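Local atomic coordinates of transcription elongation factor Spt5 (Methanocaldococcus jannaschii, PDB entry 3LPE), a protein that stimulates transcription elongation, pairing with Spt4 and engaging RNA polymerase through its NGN domain, the part of the protein present in this chain. Residues Met11-Arg16 and Arg74-Gly79; Gly27-Arg32 and Glu64-Gly69; Leu38-Ile43 and Val53-Glu58; Leu44-Leu49 and Glu87-Pro92. All blocks are in the same frame, centred on the assembly; numbering follows the deposited sequence.

In the fold
All four contacts build one NGN domain, an antiparallel sheet ordered 40-45, 52-57, 12-17, 73-76 with helices on both faces. Contacts 1 and 3 are strand pairings joined through the middle of the sheet, where Phe-13 O lies 2.7 Å from Val-55 N; their centres are about 11 Å apart. Contact 2 ties together the two helices on one face and touches both pairings, with Met-29 CE 3.7 Å from Val-15 CG1. Contact 4 brings in helix 83-90 from the opposite face, its centre about 20 Å from that of contact 2, and meets contact 3 at Leu-54. In contacts 3 and 4 strand 40-45 pairs with a strand of the Spt4 chain, so the sheet runs on across the interface.

Contact 1 of 4, residues Met11-Arg16 and Arg74-Gly79; sequences MIFAVR and RGIVPG
Ala-14 and Arg-16 are stitched to Val-77, Gly-75 and Arg-74 by backbone bonds, pairing strands 12-17 and 73-76 at one edge of the antiparallel NGN sheet; the short strand axes run at 172°. Val-77 N gives its hydrogen to Ala-14 O at 2.8 Å, and Arg-74 N does the same to Arg-16 O at 2.9 Å. Between these, Arg-16 N donates to Gly-75 O.

Val-15 and Ile-76 form a non-hydrogen-bonded pair with their side chains on the same face. Ile-76 holds CG2 trans to its own backbone N, which brings this methyl alongside strand 12-17, against Phe-13 CB at 3.9 Å. Val-77 rests its CG2 on Ala-14 CB at 3.9 Å. Farther along, Arg-16 runs straight out whereas Arg-74 bends at chi2 (56°); the two touch through aliphatic carbons, Arg-16 CG to Arg-74 CB at 4.1 Å, and their guanidinium planes end within 9° of each other.

Behind this shell, Val-63 and Ile-67 of helix 60-67 pack on Ile-76, and Leu-54 of the next strand packs on Ala-14. Where the strands part, one water takes the Ala-14 N hydrogen at 2.7 Å and donates to Val-77 O at 2.6 Å and Gly-79 O at 2.8 Å.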
loop_
_atom_site.group_PDB
_atom_site.type_symbol
_atom_site.label_atom_id
_atom_site.label_comp_id
_atom_site.label_asym_id
_atom_site.label_seq_id
_atom_site.Cartn_x
_atom_site.Cartn_y
_atom_site.Cartn_z
ATOM N N MET A 11 0.495 0.647 14.735
ATOM C CA MET A 11 -0.136 -0.627 14.307
ATOM C C MET A 11 -0.198 -0.929 12.805
ATOM O O MET A 11 -0.625 -0.099 11.982
ATOM C CB MET A 11 -1.512 -0.778 14.953
ATOM C CG MET A 11 -1.433 -0.758 16.465
ATOM S SD MET A 11 -2.982 -1.204 17.264
ATOM C CE MET A 11 -3.368 0.306 18.123
ATOM N N ILE A 12 0.236 -2.142 12.463
ATOM C CA ILE A 12 0.101 -2.649 11.112
ATOM C C ILE A 12 -0.521 -4.043 11.190
ATOM O O ILE A 12 -0.130 -4.841 12.024
ATOM C CB ILE A 12 1.458 -2.765 10.423
ATOM C CG1 ILE A 12 2.139 -1.389 10.367
ATOM C CG2 ILE A 12 1.281 -3.275 9.012
ATOM C CD1 ILE A 12 3.624 -1.485 10.169
ATOM N N PHE A 13 -1.491 -4.321 10.324
ATOM C CA PHE A 13 -2.172 -5.627 10.345
ATOM C C PHE A 13 -2.084 -6.286 8.979
ATOM O O PHE A 13 -2.073 -5.601 7.950
ATOM C CB PHE A 13 -3.648 -5.455 10.729
ATOM C CG PHE A 13 -3.842 -5.010 12.153
ATOM C CD1 PHE A 13 -3.791 -5.927 13.188
ATOM C CD2 PHE A 13 -4.026 -3.667 12.460
ATOM C CE1 PHE A 13 -3.946 -5.520 14.515
ATOM C CE2 PHE A 13 -4.192 -3.257 13.779
ATOM C CZ PHE A 13 -4.149 -4.182 14.800
ATOM N N ALA A 14 -2.016 -7.612 8.973
ATOM C CA ALA A 14 -2.125 -8.368 7.729
ATOM C C ALA A 14 -3.588 -8.763 7.516
ATOM O O ALA A 14 -4.210 -9.337 8.404
ATOM C CB ALA A 14 -1.197 -9.602 7.766
ATOM N N VAL A 15 -4.141 -8.388 6.365
ATOM C CA VAL A 15 -5.506 -8.723 5.987
ATOM C C VAL A 15 -5.411 -9.841 4.935
ATOM O O VAL A 15 -4.724 -9.695 3.936
ATOM C CB VAL A 15 -6.223 -7.503 5.378
ATOM C CG1 VAL A 15 -7.561 -7.906 4.759
ATOM C CG2 VAL A 15 -6.416 -6.447 6.439
ATOM N N ARG A 16 -6.076 -10.959 5.180
ATOM C CA ARG A 16 -5.995 -12.076 4.237
ATOM C C ARG A 16 -6.951 -11.869 3.075
ATOM O O ARG A 16 -8.101 -11.538 3.259
ATOM C CB ARG A 16 -6.277 -13.401 4.930
ATOM C CG ARG A 16 -6.157 -14.592 3.973
ATOM C CD ARG A 16 -6.343 -15.936 4.659
ATOM N NE ARG A 16 -6.231 -17.007 3.660
ATOM C CZ ARG A 16 -6.605 -18.270 3.857
ATOM N NH1 ARG A 16 -7.127 -18.631 5.017
ATOM N NH2 ARG A 16 -6.479 -19.158 2.877
ATOM N N ARG A 74 -10.911 -12.381 3.554
ATOM C CA ARG A 74 -11.241 -13.476 4.503
ATOM C C ARG A 74 -11.201 -13.051 5.956
ATOM O O ARG A 74 -11.911 -13.613 6.796
ATOM C CB ARG A 74 -10.280 -14.643 4.311
ATOM C CG ARG A 74 -10.639 -15.893 5.140
ATOM C CD ARG A 74 -12.074 -16.354 4.824
ATOM N NE ARG A 74 -12.519 -17.475 5.668
ATOM C CZ ARG A 74 -13.017 -17.336 6.899
ATOM N NH1 ARG A 74 -13.130 -16.129 7.455
ATOM N NH2 ARG A 74 -13.394 -18.406 7.584
ATOM N N GLY A 75 -10.361 -12.066 6.279
ATOM C CA GLY A 75 -10.322 -11.566 7.636
ATOM C C GLY A 75 -8.955 -10.968 7.979
ATOM O O GLY A 75 -8.131 -10.744 7.098
ATOM N N ILE A 76 -8.720 -10.739 9.267
ATOM C CA ILE A 76 -7.470 -10.137 9.739
ATOM C C ILE A 76 -6.634 -11.163 10.505
ATOM O O ILE A 76 -7.143 -11.907 11.342
ATOM C CB ILE A 76 -7.775 -8.915 10.624
ATOM C CG1 ILE A 76 -8.724 -7.964 9.883
ATOM C CG2 ILE A 76 -6.470 -8.177 11.036
ATOM C CD1 ILE A 76 -9.224 -6.782 10.729
ATOM N N VAL A 77 -5.355 -11.247 10.160
ATOM C CA VAL A 77 -4.407 -12.083 10.886
ATOM C C VAL A 77 -4.257 -11.542 12.298
ATOM O O VAL A 77 -4.164 -10.327 12.482
ATOM C CB VAL A 77 -3.048 -12.095 10.157
ATOM C CG1 VAL A 77 -1.964 -12.792 10.979
ATOM C CG2 VAL A 77 -3.214 -12.768 8.817
ATOM N N PRO A 78 -4.249 -12.432 13.311
ATOM C CA PRO A 78 -4.151 -11.987 14.704
ATOM C C PRO A 78 -2.789 -11.354 14.993
ATOM O O PRO A 78 -1.764 -11.836 14.503
ATOM C CB PRO A 78 -4.298 -13.280 15.507
ATOM C CG PRO A 78 -4.891 -14.268 14.567
ATOM C CD PRO A 78 -4.420 -13.895 13.207
ATOM N N GLY A 79 -2.800 -10.265 15.749
ATOM C CA GLY A 79 -1.581 -9.615 16.203
ATOM C C GLY A 79 -1.059 -8.606 15.205
ATOM O O GLY A 79 -1.315 -8.730 14.022
HETATM O O HOH W 1 -2.309 -8.849 11.385
#

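Contact 2 of 4, residues Gly27-Arg32 and Glu64-Gly69; sequences GLMASR and EELIKG
Two helices lie on the same face of the NGN sheet, and here Met-29 and Arg-32 of helix 22-35 reach Glu-65, Leu-66 and Ile-67 of helix 60-67. The polar half belongs to Arg-32. With CG trans to the backbone N (chi1 -178°) and the chain extended as far as NE, it spans the gap and presents the NE side of its guanidinium to the last turn of the other helix. NE and NH2 both donate to a single oxygen, Glu-65 O, each at 3.0 Å, and that oxygen sits almost exactly in the guanidinium plane. NE also makes a weak, bent hydrogen bond to Leu-66 O at 3.2 Å. Lys-68 O lies over one face, toward the rim of the group, 4.0 Å above its plane. The Glu-65 chain bends at chi2 (64°) and brings OE2 within 3.4 Å of Arg-32 NH2, a salt bridge. A positive charge among carbonyl oxygens at a helix C-terminal end is probably favoured by the helix dipole as well.

The apolar half lies toward the sheet. Met-29 crosses Leu-66 at about a right angle, with CG 3.7 Å from Leu-66 CD2. Its methyl, CE, lies 3.7 Å from Ile-67 CG2, the side chains running side by side. Val-53 and Val-55 of the sheet lie under Met-29. Paired helices on one sheet face, in a beta-alpha-beta-beta-alpha-beta chain with strand order 2-3-1-4, are the hallmark of a ferredoxin-like fold.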
loop_
_atom_site.group_PDB
_atom_site.type_symbol
_atom_site.label_atom_id
_atom_site.label_comp_id
_atom_site.label_asym_id
_atom_site.label_seq_id
_atom_site.Cartn_x
_atom_site.Cartn_y
_atom_site.Cartn_z
ATOM N N GLY A 27 -6.593 -1.255 -3.595
ATOM C CA GLY A 27 -7.278 -0.151 -4.258
ATOM C C GLY A 27 -8.645 0.182 -3.678
ATOM O O GLY A 27 -8.959 1.344 -3.416
ATOM N N LEU A 28 -9.472 -0.842 -3.486
ATOM C CA LEU A 28 -10.761 -0.692 -2.823
ATOM C C LEU A 28 -10.601 -0.170 -1.405
ATOM O O LEU A 28 -11.394 0.643 -0.928
ATOM C CB LEU A 28 -11.502 -2.037 -2.778
ATOM C CG LEU A 28 -11.823 -2.621 -4.150
ATOM C CD1 LEU A 28 -12.454 -4.013 -3.988
ATOM C CD2 LEU A 28 -12.743 -1.680 -4.937
ATOM N N MET A 29 -9.580 -0.651 -0.720
ATOM C CA MET A 29 -9.334 -0.220 0.647
ATOM C C MET A 29 -9.026 1.276 0.688
ATOM O O MET A 29 -9.544 2.006 1.526
ATOM C CB MET A 29 -8.150 -0.982 1.235
ATOM C CG MET A 29 -8.505 -2.360 1.771
ATOM S SD MET A 29 -6.997 -3.235 2.134
ATOM C CE MET A 29 -7.554 -4.471 3.305
ATOM N N ALA A 30 -8.158 1.722 -0.201
ATOM C CA ALA A 30 -7.736 3.133 -0.168
ATOM C C ALA A 30 -8.941 4.045 -0.410
ATOM O O ALA A 30 -9.127 5.049 0.267
ATOM C CB ALA A 30 -6.653 3.395 -1.199
ATOM N N SER A 31 -9.768 3.680 -1.381
ATOM C CA SER A 31 -10.995 4.410 -1.653
ATOM C C SER A 31 -11.907 4.445 -0.433
ATOM O O SER A 31 -12.409 5.503 -0.065
ATOM C CB SER A 31 -11.727 3.792 -2.848
ATOM O OG SER A 31 -10.922 3.913 -4.001
ATOM N N ARG A 32 -12.116 3.297 0.208
ATOM C CA ARG A 32 -12.998 3.264 1.363
ATOM C C ARG A 32 -12.432 4.047 2.546
ATOM O O ARG A 32 -13.177 4.663 3.309
ATOM C CB ARG A 32 -13.319 1.822 1.780
ATOM C CG ARG A 32 -14.275 1.720 2.943
ATOM C CD ARG A 32 -14.819 0.304 3.073
ATOM N NE ARG A 32 -15.457 0.072 4.364
ATOM C CZ ARG A 32 -16.705 0.422 4.661
ATOM N NH1 ARG A 32 -17.457 1.042 3.759
ATOM N NH2 ARG A 32 -17.195 0.166 5.868
ATOM N N GLU A 64 -11.016 -3.229 10.868
ATOM C CA GLU A 64 -12.276 -3.950 10.864
ATOM C C GLU A 64 -13.315 -3.202 10.050
ATOM O O GLU A 64 -14.043 -3.809 9.257
ATOM C CB GLU A 64 -12.788 -4.166 12.297
ATOM C CG GLU A 64 -11.890 -5.028 13.169
ATOM C CD GLU A 64 -12.060 -6.518 12.904
ATOM O OE1 GLU A 64 -12.722 -6.873 11.903
ATOM O OE2 GLU A 64 -11.536 -7.336 13.697
ATOM N N GLU A 65 -13.391 -1.883 10.251
ATOM C CA GLU A 65 -14.347 -1.073 9.507
ATOM C C GLU A 65 -13.951 -1.002 8.035
ATOM O O GLU A 65 -14.803 -1.002 7.142
ATOM C CB GLU A 65 -14.451 0.337 10.095
ATOM C CG GLU A 65 -15.584 1.169 9.489
ATOM C CD GLU A 65 -16.964 0.586 9.767
ATOM O OE1 GLU A 65 -17.083 -0.271 10.662
ATOM O OE2 GLU A 65 -17.934 0.984 9.096
ATOM N N LEU A 66 -12.650 -0.954 7.791
ATOM C CA LEU A 66 -12.130 -0.885 6.428
ATOM C C LEU A 66 -12.604 -2.099 5.608
ATOM O O LEU A 66 -13.045 -1.959 4.467
ATOM C CB LEU A 66 -10.591 -0.831 6.466
ATOM C CG LEU A 66 -9.888 -0.804 5.109
ATOM C CD1 LEU A 66 -10.172 0.550 4.419
ATOM C CD2 LEU A 66 -8.398 -1.039 5.264
ATOM N N ILE A 67 -12.535 -3.291 6.193
ATOM C CA ILE A 67 -12.785 -4.499 5.404
ATOM C C ILE A 67 -14.235 -4.952 5.536
ATOM O O ILE A 67 -14.649 -5.922 4.919
ATOM C CB ILE A 67 -11.845 -5.683 5.799
ATOM C CG1 ILE A 67 -12.098 -6.148 7.236
ATOM C CG2 ILE A 67 -10.386 -5.338 5.582
ATOM C CD1 ILE A 67 -11.417 -7.508 7.581
ATOM N N LYS A 68 -14.997 -4.251 6.365
ATOM C CA LYS A 68 -16.376 -4.636 6.634
ATOM C C LYS A 68 -17.175 -4.807 5.338
ATOM O O LYS A 68 -17.393 -3.840 4.604
ATOM C CB LYS A 68 -17.038 -3.609 7.547
ATOM C CG LYS A 68 -18.415 -3.998 8.075
ATOM C CD LYS A 68 -18.879 -2.986 9.115
ATOM C CE LYS A 68 -20.345 -3.163 9.452
ATOM N NZ LYS A 68 -20.850 -2.016 10.249
ATOM N N GLY A 69 -17.590 -6.044 5.052
ATOM C CA GLY A 69 -18.409 -6.323 3.883
ATOM C C GLY A 69 -17.676 -6.271 2.551
ATOM O O GLY A 69 -18.289 -6.375 1.490
#

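Contact 3 of 4, residues Leu38-Ile43 and Val53-Glu58; sequences LDVYSI and VLVEAE
Strands 40-45 and 52-57 form an antiparallel hairpin, their short axes at 158°, with a classic beta bulge where Tyr-41 and Ser-42 together face Glu-56. Tyr-41 N donates to Glu-56 O at 2.7 Å and Glu-56 N donates back to Ser-42 O, while Glu-58 N reaches Asp-39 O beyond the bulge.

On the Ser-42 and Glu-56 face, Ser-42 OG is turned between its own N and carbonyl carbon (chi1 74°) and donates to Glu-56 OE2 at 2.7 Å, meeting the carboxylate on its anti side. Glu-56 extends fully toward the Spt4 chain (subunit E''), whose Ser-39 also bonds OE2 and whose Glu-40 N bonds OE1, so a buried carboxylate is gripped from both proteins. The Tyr-41 ring lies with Asp-39 O 3.9 Å over its centre, and its hydroxyl, OH, donates to Glu-58 OE1 at 2.9 Å. That oxygen lies near the ring plane but is approached on its anti side, 24° out of the carboxylate plane.

The other face is apolar. Val-40 CG1 meets Val-55 CG1 at 3.8 Å, and Ile-43 CG2 presses on Val-53 CG1 at 3.3 Å, tighter than usual van der Waals contact.

Helix 22-35 covers this side through Ala-26 and Ala-33, and helix 60-67 adds Val-63 against Ala-57. Strand 12-17 flanks strand 52-57, and a strand of Spt4 pairs with Ser-42 and Ile-43.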
loop_
_atom_site.group_PDB
_atom_site.type_symbol
_atom_site.label_atom_id
_atom_site.label_comp_id
_atom_site.label_asym_id
_atom_site.label_seq_id
_atom_site.Cartn_x
_atom_site.Cartn_y
_atom_site.Cartn_z
ATOM N N LEU A 38 -11.354 6.892 7.649
ATOM C CA LEU A 38 -10.755 5.977 8.610
ATOM C C LEU A 38 -9.303 6.343 8.835
ATOM O O LEU A 38 -8.647 6.867 7.936
ATOM C CB LEU A 38 -10.838 4.549 8.078
ATOM C CG LEU A 38 -12.246 4.090 7.699
ATOM C CD1 LEU A 38 -12.185 2.726 7.021
ATOM C CD2 LEU A 38 -13.146 4.055 8.928
ATOM N N ASP A 39 -8.793 6.047 10.024
ATOM C CA ASP A 39 -7.389 6.309 10.328
ATOM C C ASP A 39 -6.509 5.198 9.766
ATOM O O ASP A 39 -5.857 4.466 10.511
ATOM C CB ASP A 39 -7.171 6.454 11.833
ATOM C CG ASP A 39 -7.762 7.747 12.387
ATOM O OD1 ASP A 39 -7.740 8.761 11.669
ATOM O OD2 ASP A 39 -8.268 7.743 13.525
ATOM N N VAL A 40 -6.504 5.093 8.445
ATOM C CA VAL A 40 -5.658 4.155 7.719
ATOM C C VAL A 40 -4.609 4.993 6.999
ATOM O O VAL A 40 -4.946 5.934 6.273
ATOM C CB VAL A 40 -6.487 3.346 6.700
ATOM C CG1 VAL A 40 -5.590 2.464 5.834
ATOM C CG2 VAL A 40 -7.543 2.503 7.410
ATOM N N TYR A 41 -3.339 4.658 7.200
ATOM C CA TYR A 41 -2.258 5.502 6.721
ATOM C C TYR A 41 -1.532 4.980 5.493
ATOM O O TYR A 41 -1.049 5.761 4.674
ATOM C CB TYR A 41 -1.267 5.739 7.847
ATOM C CG TYR A 41 -1.929 6.214 9.112
ATOM C CD1 TYR A 41 -2.834 7.273 9.091
ATOM C CD2 TYR A 41 -1.630 5.631 10.331
ATOM C CE1 TYR A 41 -3.439 7.730 10.264
ATOM C CE2 TYR A 41 -2.219 6.077 11.503
ATOM C CZ TYR A 41 -3.123 7.131 11.468
ATOM O OH TYR A 41 -3.702 7.578 12.638
ATOM N N SER A 42 -1.451 3.662 5.359
ATOM C CA SER A 42 -0.853 3.091 4.162
ATOM C C SER A 42 -1.321 1.656 3.991
ATOM O O SER A 42 -1.816 1.057 4.929
ATOM C CB SER A 42 0.682 3.165 4.179
ATOM O OG SER A 42 1.225 2.208 5.071
ATOM N N ILE A 43 -1.185 1.153 2.768
ATOM C CA ILE A 43 -1.632 -0.182 2.402
ATOM C C ILE A 43 -0.546 -0.749 1.513
ATOM O O ILE A 43 -0.082 -0.090 0.592
ATOM C CB ILE A 43 -2.961 -0.142 1.635
ATOM C CG1 ILE A 43 -4.046 0.533 2.474
ATOM C CG2 ILE A 43 -3.462 -1.559 1.318
ATOM C CD1 ILE A 43 -5.167 1.077 1.619
ATOM N N VAL A 53 -2.686 -8.456 2.294
ATOM C CA VAL A 53 -2.417 -7.032 2.127
ATOM C C VAL A 53 -2.112 -6.508 3.527
ATOM O O VAL A 53 -2.768 -6.900 4.507
ATOM C CB VAL A 53 -3.634 -6.306 1.502
ATOM C CG1 VAL A 53 -3.422 -4.813 1.476
ATOM C CG2 VAL A 53 -3.862 -6.813 0.076
ATOM N N LEU A 54 -1.102 -5.653 3.637
ATOM C CA LEU A 54 -0.710 -5.108 4.938
ATOM C C LEU A 54 -1.321 -3.730 5.091
ATOM O O LEU A 54 -1.199 -2.926 4.183
ATOM C CB LEU A 54 0.808 -4.988 4.991
ATOM C CG LEU A 54 1.546 -6.332 4.877
ATOM C CD1 LEU A 54 3.050 -6.149 4.952
ATOM C CD2 LEU A 54 1.085 -7.302 5.948
ATOM N N VAL A 55 -1.946 -3.456 6.239
ATOM C CA VAL A 55 -2.675 -2.202 6.441
ATOM C C VAL A 55 -2.131 -1.531 7.685
ATOM O O VAL A 55 -2.194 -2.083 8.763
ATOM C CB VAL A 55 -4.203 -2.433 6.607
ATOM C CG1 VAL A 55 -4.961 -1.116 6.880
ATOM C CG2 VAL A 55 -4.790 -3.146 5.361
ATOM N N GLU A 56 -1.564 -0.346 7.504
ATOM C CA GLU A 56 -1.086 0.475 8.619
ATOM C C GLU A 56 -2.228 1.402 9.077
ATOM O O GLU A 56 -2.771 2.202 8.292
ATOM C CB GLU A 56 0.134 1.278 8.161
ATOM C CG GLU A 56 0.857 2.055 9.266
ATOM C CD GLU A 56 1.988 2.905 8.726
ATOM O OE1 GLU A 56 2.875 3.280 9.512
ATOM O OE2 GLU A 56 2.002 3.189 7.517
ATOM N N ALA A 57 -2.613 1.269 10.336
ATOM C CA ALA A 57 -3.763 1.993 10.871
ATOM C C ALA A 57 -3.574 2.333 12.348
ATOM O O ALA A 57 -2.716 1.764 13.025
ATOM C CB ALA A 57 -5.036 1.176 10.681
ATOM N N GLU A 58 -4.381 3.262 12.843
ATOM C CA GLU A 58 -4.279 3.686 14.229
ATOM C C GLU A 58 -4.750 2.598 15.187
ATOM O O GLU A 58 -4.146 2.382 16.239
ATOM C CB GLU A 58 -5.114 4.936 14.463
ATOM C CG GLU A 58 -4.814 5.608 15.810
ATOM C CD GLU A 58 -3.337 5.933 15.990
ATOM O OE1 GLU A 58 -2.659 6.247 14.988
ATOM O OE2 GLU A 58 -2.853 5.866 17.137
#

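Contact 4 of 4, residues Leu44-Leu49 and Glu87-Pro92; sequences LASESL and EPLLTP
Leu-89 carries the contact, its two methyls spread over Leu-44, Ser-46, Ser-48 and Leu-49. It leaves its backbone toward the 44-49 segment, and with CG anti to the carbonyl carbon (chi1 -60°) both methyls reach it. CD1 lies 4.3 Å from Leu-44 CD2 and 4.4 Å from Leu-49 CD2, a light touch on both. Leu-90 starts out on the far side of its backbone but swings CD1 to within 4.3 Å of Leu-44 CD1. Leu-54 of the neighbouring strand touches Leu-44, Leu-49 and Leu-89 alike and fills in between them.

The segments join the end of strand 40-45 and the turn after it to the weakly bonded, kinked helix 83-90, which covers the sheet face opposite helices 22-35 and 60-67. Leu-44 and Ala-45 also pair with a strand of the Spt4 chain (subunit E''), whose Leu-55 packs on Leu-44 and Pro-92.

Polar atoms edge the leucine. Leu-89 CD2 approaches two serine hydroxyls, lying 3.2 Å from Ser-48 OG and 3.7 Å from Ser-46 OG. Ser-46 also shapes the turn: Leu-49 N bonds its carbonyl O at 2.9 Å in a type I beta turn, and Ser-48 N donates to Ser-46 OG at 3.0 Å, an ST turn. A water next to Ser-46 OG spans the contact and donates to Leu-89 O at 2.8 Å.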
loop_
_atom_site.group_PDB
_atom_site.type_symbol
_atom_site.label_atom_id
_atom_site.label_comp_id
_atom_site.label_asym_id
_atom_site.label_seq_id
_atom_site.Cartn_x
_atom_site.Cartn_y
_atom_site.Cartn_z
ATOM N N LEU A 44 -0.091 -1.959 1.816
ATOM C CA LEU A 44 1.055 -2.494 1.088
ATOM C C LEU A 44 0.729 -3.886 0.536
ATOM O O LEU A 44 0.317 -4.782 1.292
ATOM C CB LEU A 44 2.278 -2.556 2.025
ATOM C CG LEU A 44 3.465 -3.386 1.560
ATOM C CD1 LEU A 44 4.256 -2.607 0.567
ATOM C CD2 LEU A 44 4.329 -3.788 2.731
ATOM N N ALA A 45 0.896 -4.048 -0.772
ATOM C CA ALA A 45 0.673 -5.326 -1.429
ATOM C C ALA A 45 1.957 -5.739 -2.111
ATOM O O ALA A 45 2.307 -5.192 -3.149
ATOM C CB ALA A 45 -0.478 -5.239 -2.439
ATOM N N SER A 46 2.665 -6.686 -1.504
ATOM C CA SER A 46 3.945 -7.174 -2.015
ATOM C C SER A 46 3.767 -8.458 -2.812
ATOM O O SER A 46 3.023 -9.350 -2.387
ATOM C CB SER A 46 4.886 -7.457 -0.843
ATOM O OG SER A 46 6.001 -8.223 -1.263
ATOM N N GLU A 47 4.463 -8.558 -3.942
ATOM C CA GLU A 47 4.408 -9.746 -4.783
ATOM C C GLU A 47 4.962 -10.945 -4.036
ATOM O O GLU A 47 4.666 -12.081 -4.373
ATOM C CB GLU A 47 5.196 -9.540 -6.080
ATOM C CG GLU A 47 4.499 -8.645 -7.079
ATOM C CD GLU A 47 3.119 -9.153 -7.443
ATOM O OE1 GLU A 47 2.187 -8.328 -7.566
ATOM O OE2 GLU A 47 2.963 -10.381 -7.599
ATOM N N SER A 48 5.772 -10.696 -3.018
ATOM C CA SER A 48 6.400 -11.796 -2.311
ATOM C C SER A 48 5.506 -12.225 -1.151
ATOM O O SER A 48 5.869 -13.071 -0.331
ATOM C CB SER A 48 7.807 -11.402 -1.845
ATOM O OG SER A 48 7.733 -10.682 -0.639
ATOM N N LEU A 49 4.313 -11.653 -1.108
ATOM C CA LEU A 49 3.361 -11.977 -0.054
ATOM C C LEU A 49 1.968 -12.205 -0.617
ATOM O O LEU A 49 1.079 -11.375 -0.453
ATOM C CB LEU A 49 3.317 -10.862 0.986
ATOM C CG LEU A 49 2.467 -11.163 2.212
ATOM C CD1 LEU A 49 2.899 -12.496 2.804
ATOM C CD2 LEU A 49 2.593 -10.042 3.238
ATOM N N GLU A 87 10.062 -4.023 6.348
ATOM C CA GLU A 87 11.128 -3.352 5.617
ATOM C C GLU A 87 11.722 -4.128 4.433
ATOM O O GLU A 87 11.943 -3.541 3.364
ATOM C CB GLU A 87 12.233 -2.884 6.577
ATOM C CG GLU A 87 11.731 -1.880 7.607
ATOM C CD GLU A 87 12.831 -1.352 8.509
ATOM O OE1 GLU A 87 13.926 -1.043 7.993
ATOM O OE2 GLU A 87 12.589 -1.234 9.728
ATOM N N PRO A 88 11.992 -5.435 4.611
ATOM C CA PRO A 88 12.541 -6.190 3.479
ATOM C C PRO A 88 11.590 -6.210 2.282
ATOM O O PRO A 88 12.041 -6.369 1.146
ATOM C CB PRO A 88 12.708 -7.611 4.053
ATOM C CG PRO A 88 12.794 -7.422 5.528
ATOM C CD PRO A 88 11.856 -6.281 5.814
ATOM N N LEU A 89 10.294 -6.060 2.534
ATOM C CA LEU A 89 9.319 -6.008 1.448
ATOM C C LEU A 89 9.420 -4.725 0.614
ATOM O O LEU A 89 8.994 -4.695 -0.543
ATOM C CB LEU A 89 7.897 -6.164 1.993
ATOM C CG LEU A 89 7.662 -7.480 2.740
ATOM C CD1 LEU A 89 6.242 -7.566 3.262
ATOM C CD2 LEU A 89 7.965 -8.630 1.828
ATOM N N LEU A 90 10.005 -3.682 1.203
ATOM C CA LEU A 90 10.086 -2.368 0.566
ATOM C C LEU A 90 11.048 -2.328 -0.610
ATOM O O LEU A 90 10.820 -1.624 -1.589
ATOM C CB LEU A 90 10.471 -1.303 1.587
ATOM C CG LEU A 90 9.301 -0.501 2.149
ATOM C CD1 LEU A 90 8.027 -1.308 2.135
ATOM C CD2 LEU A 90 9.618 -0.013 3.554
ATOM N N THR A 91 12.133 -3.077 -0.509
ATOM C CA THR A 91 13.024 -3.224 -1.644
ATOM C C THR A 91 12.998 -4.676 -2.091
ATOM O O THR A 91 13.804 -5.481 -1.632
ATOM C CB THR A 91 14.457 -2.795 -1.309
ATOM O OG1 THR A 91 14.418 -1.585 -0.547
ATOM C CG2 THR A 91 15.253 -2.556 -2.593
ATOM N N PRO A 92 12.058 -5.010 -2.990
ATOM C CA PRO A 92 11.827 -6.374 -3.481
ATOM C C PRO A 92 13.122 -7.129 -3.821
ATOM O O PRO A 92 13.525 -8.054 -3.109
ATOM C CB PRO A 92 10.992 -6.152 -4.745
ATOM C CG PRO A 92 10.264 -4.869 -4.502
ATOM C CD PRO A 92 11.131 -4.030 -3.594
ATOM O OXT PRO A 92 13.805 -6.849 -4.811
HETATM O O HOH W 2 8.080 -6.942 -1.967
#